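Local structure of beta-galactosidase (Streptococcus pneumoniae, 4CU9) at residues A[138-143]-A[148-153]; A[84-89]-A[93-98]. The protein forms a carbohydrate-binding module of the pneumococcal cell-surface beta-galactosidase BgaA, probably recognising galactose-containing glycans, and carries a bound calcium ion. All blocks are in the same frame, centred on the assembly; numbering follows the deposited sequence.

Contact 1: residues A[138-143]-A[148-153]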
loop_
_atom_site.group_PDB
_atom_site.type_symbol
_atom_site.label_atom_id
_atom_site.label_comp_id
_atom_site.label_asym_id
_atom_site.label_seq_id
_atom_site.Cartn_x
_atom_site.Cartn_y
_atom_site.Cartn_z
ATOM N N ARG A 138 -4.663 10.389 12.171
ATOM C CA ARG A 138 -5.559 9.805 13.166
ATOM C C ARG A 138 -6.432 8.741 12.511
ATOM O O ARG A 138 -6.971 8.989 11.449
ATOM C CB ARG A 138 -6.438 10.895 13.763
ATOM C CG ARG A 138 -5.669 12.005 14.467
ATOM C CD ARG A 138 -4.944 11.499 15.721
ATOM N NE ARG A 138 -4.274 12.604 16.409
ATOM C CZ ARG A 138 -3.317 12.479 17.328
ATOM N NH1 ARG A 138 -2.888 11.281 17.717
ATOM N NH2 ARG A 138 -2.794 13.577 17.878
ATOM N N ALA A 139 -6.554 7.565 13.129
ATOM C CA ALA A 139 -7.461 6.510 12.641
ATOM C C ALA A 139 -8.704 6.444 13.573
ATOM O O ALA A 139 -8.601 6.731 14.784
ATOM C CB ALA A 139 -6.760 5.176 12.583
ATOM N N ASP A 140 -9.846 6.092 13.003
ATOM C CA ASP A 140 -11.120 6.036 13.745
ATOM C C ASP A 140 -11.294 4.765 14.588
ATOM O O ASP A 140 -12.155 4.715 15.465
ATOM C CB ASP A 140 -12.337 6.247 12.811
ATOM C CG ASP A 140 -12.581 5.088 11.824
ATOM O OD1 ASP A 140 -11.712 4.214 11.639
ATOM O OD2 ASP A 140 -13.666 5.061 11.192
ATOM N N LYS A 141 -10.501 3.731 14.316
ATOM C CA LYS A 141 -10.583 2.526 15.102
ATOM C C LYS A 141 -9.254 1.789 15.136
ATOM O O LYS A 141 -8.274 2.235 14.525
ATOM C CB LYS A 141 -11.715 1.657 14.605
ATOM C CG LYS A 141 -11.586 1.181 13.183
ATOM C CD LYS A 141 -12.882 0.525 12.736
ATOM C CE LYS A 141 -13.927 1.546 12.391
ATOM N NZ LYS A 141 -15.052 0.918 11.644
ATOM N N ASP A 142 -9.231 0.689 15.875
ATOM C CA ASP A 142 -8.009 -0.096 16.042
ATOM C C ASP A 142 -7.546 -0.654 14.700
ATOM O O ASP A 142 -8.347 -0.960 13.849
ATOM C CB ASP A 142 -8.245 -1.290 16.970
ATOM C CG ASP A 142 -8.387 -0.879 18.422
ATOM O OD1 ASP A 142 -8.092 0.282 18.757
ATOM O OD2 ASP A 142 -8.810 -1.741 19.221
ATOM N N ILE A 143 -6.240 -0.788 14.551
ATOM C CA ILE A 143 -5.668 -1.351 13.337
ATOM C C ILE A 143 -5.773 -2.860 13.437
ATOM O O ILE A 143 -4.956 -3.511 14.121
ATOM C CB ILE A 143 -4.223 -0.896 13.136
ATOM C CG1 ILE A 143 -4.126 0.651 13.216
ATOM C CG2 ILE A 143 -3.710 -1.394 11.787
ATOM C CD1 ILE A 143 -4.979 1.395 12.200
ATOM N N GLU A 148 -13.544 -1.650 7.596
ATOM C CA GLU A 148 -12.774 -0.561 7.017
ATOM C C GLU A 148 -12.400 0.479 8.080
ATOM O O GLU A 148 -13.209 0.823 8.953
ATOM C CB GLU A 148 -13.582 0.047 5.860
ATOM C CG GLU A 148 -13.334 1.489 5.525
ATOM C CD GLU A 148 -14.158 1.925 4.333
ATOM O OE1 GLU A 148 -13.890 1.374 3.247
ATOM O OE2 GLU A 148 -15.050 2.800 4.496
ATOM N N ILE A 149 -11.153 0.940 8.021
ATOM C CA ILE A 149 -10.603 1.917 8.938
ATOM C C ILE A 149 -10.514 3.247 8.208
ATOM O O ILE A 149 -10.053 3.299 7.066
ATOM C CB ILE A 149 -9.190 1.525 9.421
ATOM C CG1 ILE A 149 -9.227 0.217 10.222
ATOM C CG2 ILE A 149 -8.592 2.641 10.260
ATOM C CD1 ILE A 149 -7.907 -0.527 10.210
ATOM N N ASN A 150 -10.952 4.324 8.862
ATOM C CA ASN A 150 -10.921 5.632 8.259
ATOM C C ASN A 150 -9.838 6.445 8.959
ATOM O O ASN A 150 -9.702 6.378 10.178
ATOM C CB ASN A 150 -12.283 6.339 8.314
ATOM C CG ASN A 150 -13.379 5.581 7.579
ATOM O OD1 ASN A 150 -13.522 5.688 6.358
ATOM N ND2 ASN A 150 -14.168 4.807 8.326
ATOM N N VAL A 151 -9.079 7.185 8.162
ATOM C CA VAL A 151 -7.921 7.940 8.613
ATOM C C VAL A 151 -8.000 9.371 8.121
ATOM O O VAL A 151 -8.400 9.612 6.998
ATOM C CB VAL A 151 -6.629 7.293 8.045
ATOM C CG1 VAL A 151 -5.414 8.214 8.151
ATOM C CG2 VAL A 151 -6.342 5.926 8.642
ATOM N N THR A 152 -7.620 10.329 8.983
ATOM C CA THR A 152 -7.476 11.713 8.585
ATOM C C THR A 152 -6.066 12.207 8.840
ATOM O O THR A 152 -5.329 11.721 9.711
ATOM C CB THR A 152 -8.445 12.638 9.361
ATOM O OG1 THR A 152 -8.291 12.390 10.759
ATOM C CG2 THR A 152 -9.836 12.353 9.009
ATOM N N PHE A 153 -5.683 13.195 8.062
ATOM C CA PHE A 153 -4.438 13.873 8.239
ATOM C C PHE A 153 -4.526 15.294 7.697
ATOM O O PHE A 153 -5.457 15.631 6.986
ATOM C CB PHE A 153 -3.270 13.076 7.631
ATOM C CG PHE A 153 -3.557 12.472 6.262
ATOM C CD1 PHE A 153 -4.271 11.297 6.145
ATOM C CD2 PHE A 153 -3.134 13.115 5.112
ATOM C CE1 PHE A 153 -4.532 10.750 4.894
ATOM C CE2 PHE A 153 -3.371 12.580 3.855
ATOM C CZ PHE A 153 -4.090 11.404 3.746
#

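Contact 2: residues A[84-89]-A[93-98]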
loop_
_atom_site.group_PDB
_atom_site.type_symbol
_atom_site.label_atom_id
_atom_site.label_comp_id
_atom_site.label_asym_id
_atom_site.label_seq_id
_atom_site.Cartn_x
_atom_site.Cartn_y
_atom_site.Cartn_z
ATOM N N LEU A 84 -8.504 2.123 4.879
ATOM C CA LEU A 84 -7.716 0.915 4.950
ATOM C C LEU A 84 -8.614 -0.261 5.263
ATOM O O LEU A 84 -9.378 -0.191 6.244
ATOM C CB LEU A 84 -6.704 1.076 6.089
ATOM C CG LEU A 84 -5.606 2.111 5.918
ATOM C CD1 LEU A 84 -4.823 2.325 7.196
ATOM C CD2 LEU A 84 -4.661 1.577 4.885
ATOM N N HIS A 85 -8.559 -1.326 4.464
ATOM C CA HIS A 85 -9.309 -2.559 4.764
ATOM C C HIS A 85 -8.324 -3.723 4.818
ATOM O O HIS A 85 -7.805 -4.147 3.769
ATOM C CB HIS A 85 -10.328 -2.825 3.664
ATOM C CG HIS A 85 -11.398 -3.810 4.021
ATOM N ND1 HIS A 85 -11.362 -4.602 5.145
ATOM C CD2 HIS A 85 -12.562 -4.111 3.392
ATOM C CE1 HIS A 85 -12.458 -5.348 5.199
ATOM N NE2 HIS A 85 -13.208 -5.059 4.152
ATOM N N PHE A 86 -8.058 -4.230 6.007
ATOM C CA PHE A 86 -7.128 -5.323 6.197
ATOM C C PHE A 86 -7.831 -6.658 6.209
ATOM O O PHE A 86 -9.032 -6.747 6.519
ATOM C CB PHE A 86 -6.339 -5.132 7.497
ATOM C CG PHE A 86 -5.435 -3.938 7.464
ATOM C CD1 PHE A 86 -4.263 -3.977 6.737
ATOM C CD2 PHE A 86 -5.727 -2.796 8.179
ATOM C CE1 PHE A 86 -3.424 -2.894 6.683
ATOM C CE2 PHE A 86 -4.888 -1.727 8.158
ATOM C CZ PHE A 86 -3.725 -1.782 7.427
ATOM N N PHE A 87 -7.049 -7.704 5.933
ATOM C CA PHE A 87 -7.541 -9.064 5.908
ATOM C C PHE A 87 -6.654 -9.879 6.817
ATOM O O PHE A 87 -5.519 -9.496 7.064
ATOM C CB PHE A 87 -7.438 -9.626 4.499
ATOM C CG PHE A 87 -7.693 -11.116 4.392
ATOM C CD1 PHE A 87 -8.979 -11.599 4.293
ATOM C CD2 PHE A 87 -6.638 -12.016 4.321
ATOM C CE1 PHE A 87 -9.223 -12.958 4.163
ATOM C CE2 PHE A 87 -6.866 -13.368 4.155
ATOM C CZ PHE A 87 -8.164 -13.843 4.086
ATOM N N ALA A 88 -7.191 -10.982 7.332
ATOM C CA ALA A 88 -6.364 -11.929 8.088
ATOM C C ALA A 88 -6.773 -13.349 7.805
ATOM O O ALA A 88 -7.934 -13.628 7.555
ATOM C CB ALA A 88 -6.479 -11.643 9.574
ATOM N N ASP A 89 -5.792 -14.238 7.908
ATOM C CA ASP A 89 -5.987 -15.679 7.827
ATOM C C ASP A 89 -4.790 -16.312 8.536
ATOM O O ASP A 89 -4.136 -15.636 9.353
ATOM C CB ASP A 89 -6.164 -16.138 6.368
ATOM C CG ASP A 89 -4.919 -15.974 5.526
ATOM O OD1 ASP A 89 -3.887 -15.462 6.023
ATOM O OD2 ASP A 89 -4.979 -16.399 4.341
ATOM N N ASP A 93 -2.201 -10.803 8.333
ATOM C CA ASP A 93 -2.988 -9.974 9.209
ATOM C C ASP A 93 -2.790 -8.510 8.864
ATOM O O ASP A 93 -1.945 -8.162 8.007
ATOM C CB ASP A 93 -2.589 -10.221 10.672
ATOM C CG ASP A 93 -3.678 -9.817 11.705
ATOM O OD1 ASP A 93 -4.710 -9.213 11.378
ATOM O OD2 ASP A 93 -3.481 -10.142 12.871
ATOM N N ALA A 94 -3.558 -7.674 9.564
ATOM C CA ALA A 94 -3.245 -6.261 9.708
ATOM C C ALA A 94 -1.822 -6.154 10.281
ATOM O O ALA A 94 -1.320 -7.093 10.891
ATOM C CB ALA A 94 -4.235 -5.570 10.652
ATOM N N PRO A 95 -1.165 -4.998 10.088
ATOM C CA PRO A 95 0.191 -4.861 10.563
ATOM C C PRO A 95 0.232 -4.449 12.039
ATOM O O PRO A 95 -0.783 -3.985 12.579
ATOM C CB PRO A 95 0.739 -3.712 9.709
ATOM C CG PRO A 95 -0.483 -2.881 9.361
ATOM C CD PRO A 95 -1.587 -3.864 9.243
ATOM N N SER A 96 1.401 -4.622 12.658
ATOM C CA SER A 96 1.646 -4.221 14.050
ATOM C C SER A 96 1.984 -2.766 14.113
ATOM O O SER A 96 1.757 -2.113 15.108
ATOM C CB SER A 96 2.818 -5.047 14.628
ATOM O OG SER A 96 3.920 -5.086 13.721
ATOM N N LYS A 97 2.541 -2.231 13.029
ATOM C CA LYS A 97 2.964 -0.818 12.935
ATOM C C LYS A 97 2.612 -0.319 11.543
ATOM O O LYS A 97 2.697 -1.092 10.576
ATOM C CB LYS A 97 4.452 -0.717 13.118
ATOM C CG LYS A 97 5.009 0.684 13.110
ATOM C CD LYS A 97 6.516 0.680 12.854
ATOM C CE LYS A 97 7.015 2.069 12.502
ATOM N NZ LYS A 97 6.468 3.050 13.525
ATOM N N LEU A 98 2.241 0.951 11.448
ATOM C CA LEU A 98 1.606 1.553 10.255
ATOM C C LEU A 98 2.102 3.002 10.208
ATOM O O LEU A 98 1.823 3.779 11.138
ATOM C CB LEU A 98 0.051 1.490 10.459
ATOM C CG LEU A 98 -0.919 1.968 9.402
ATOM C CD1 LEU A 98 -0.859 1.132 8.125
ATOM C CD2 LEU A 98 -2.351 1.986 9.884
#

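Contact 1: residues A[138-143]-A[148-153]
Asp140 and Asn150 meet through three hydrogen bonds. Asp140 N donates to Asn150 O (2.8 Å), while the carboxylate takes two bonds back: Asn150 N reaches Asp140 OD1 and Asn150 ND2 reaches Asp140 OD2, each at 2.9 Å. Both donors stand above the carboxylate plane, which is turned 86° from the amide plane; OD2, by contrast, lies close to the plane of the amide. With chi1 at 69°, Asp140 CG sits between its own backbone N and carbonyl carbon, and this turns the carboxylate back over the neighbouring strand. Asn150 OD1 is hydrogen-bonded to Lys83 NZ, so both ends of the amide are held and its rotation is fixed.

Further along, Ile149 fans out: CG2 touches Ala139 CB at 3.9 Å, and CD1 meets Ile143 CD1 at 4.0 Å, the two isoleucines crossing at about a right angle. Lys141 bends at chi3 to bring NZ to Glu148 O, a weak bond of 3.3 Å. Regular pairing begins at Ala139 with Val151, a non-hydrogen-bonded pair, followed by Arg138 N to Thr152 O and Thr152 N to Arg138 O, each 2.9 Å. The whole is the loop end of an antiparallel beta hairpin, strands 132-139 and 149-158, in a galactose-binding-domain-like beta fold.

Contact 2: residues A[84-89]-A[93-98]
Phe86 lays one face of its ring against Pro95. Pro95 CD stands 3.6 Å from the centroid of the Phe86 ring and 26° off the normal, a CH-pi contact displaced toward the rim, so that its nearest ring atom is Phe86 CE1 at 3.3 Å. Ala94 CB approaches the same ring obliquely, nearest Phe86 CG at 3.8 Å, and Leu98 CD1 comes to the edge, near the ring plane, at 4.1 Å from Phe86 CZ. The phenylalanine is placed among the three by its first torsion: CG is anti to the carbonyl carbon (chi1 -66°), while chi2 of -75° turns the ring face to the proline.

Leu84 and Leu98 reach toward each other tip to tip, Leu84 CD1 meeting Leu98 CD2 at 3.7 Å. Leu98 extends its CG opposite the backbone N, and both leucines also touch Trp163 on strand 160-166. Leu84 and Phe86, two residues apart on strand 73-86, send their side chains inward, and Met176 of strand 173-182 touches both. Ala94, Pro95 and Leu98 thus join the start of strand 97-103, and the turn before it, to strand 73-86 by apolar side chains within a galactose-binding-domain-like beta fold.

Toward the other end the contact turns polar. Asp93 CA makes a CA-H...O contact with Phe87 O at 3.4 Å. The Asp93 carboxylate folds back on its own chain: OD1 accepts a bent hydrogen bond from Ala94 N, which stands above the carboxylate plane, and Ala88 CB lies 3.5 Å from that same Asp93 OD1. Its other oxygen, OD2, forms a salt bridge with Lys168.

Strands 73-86 and 149-158 are antiparallel neighbours in one sheet, and contacts 1 and 2 meet directly across them: Ile149 N lies 2.8 Å from Leu84 O, a probable hydrogen bond. The centres of the two contacts are about 12 Å apart. The apolar groups of both merge, with Ile149 CD1 3.7 Å from Phe86 CD2 and Ile143 CD1 3.6 Å from Leu98 CD2, so the hairpin end of contact 1 extends the packing of contact 2. Neither supplies a residue of the calcium site (Tyr37, Asp40, Asp42, Ile177, Glu178). The side chains of Glu148, whose OE2 is salt-bridged to Lys83, and Phe87 lie about 9 and 10 Å from the ion, while His85 is backbone-bonded to Ile177 and Glu178.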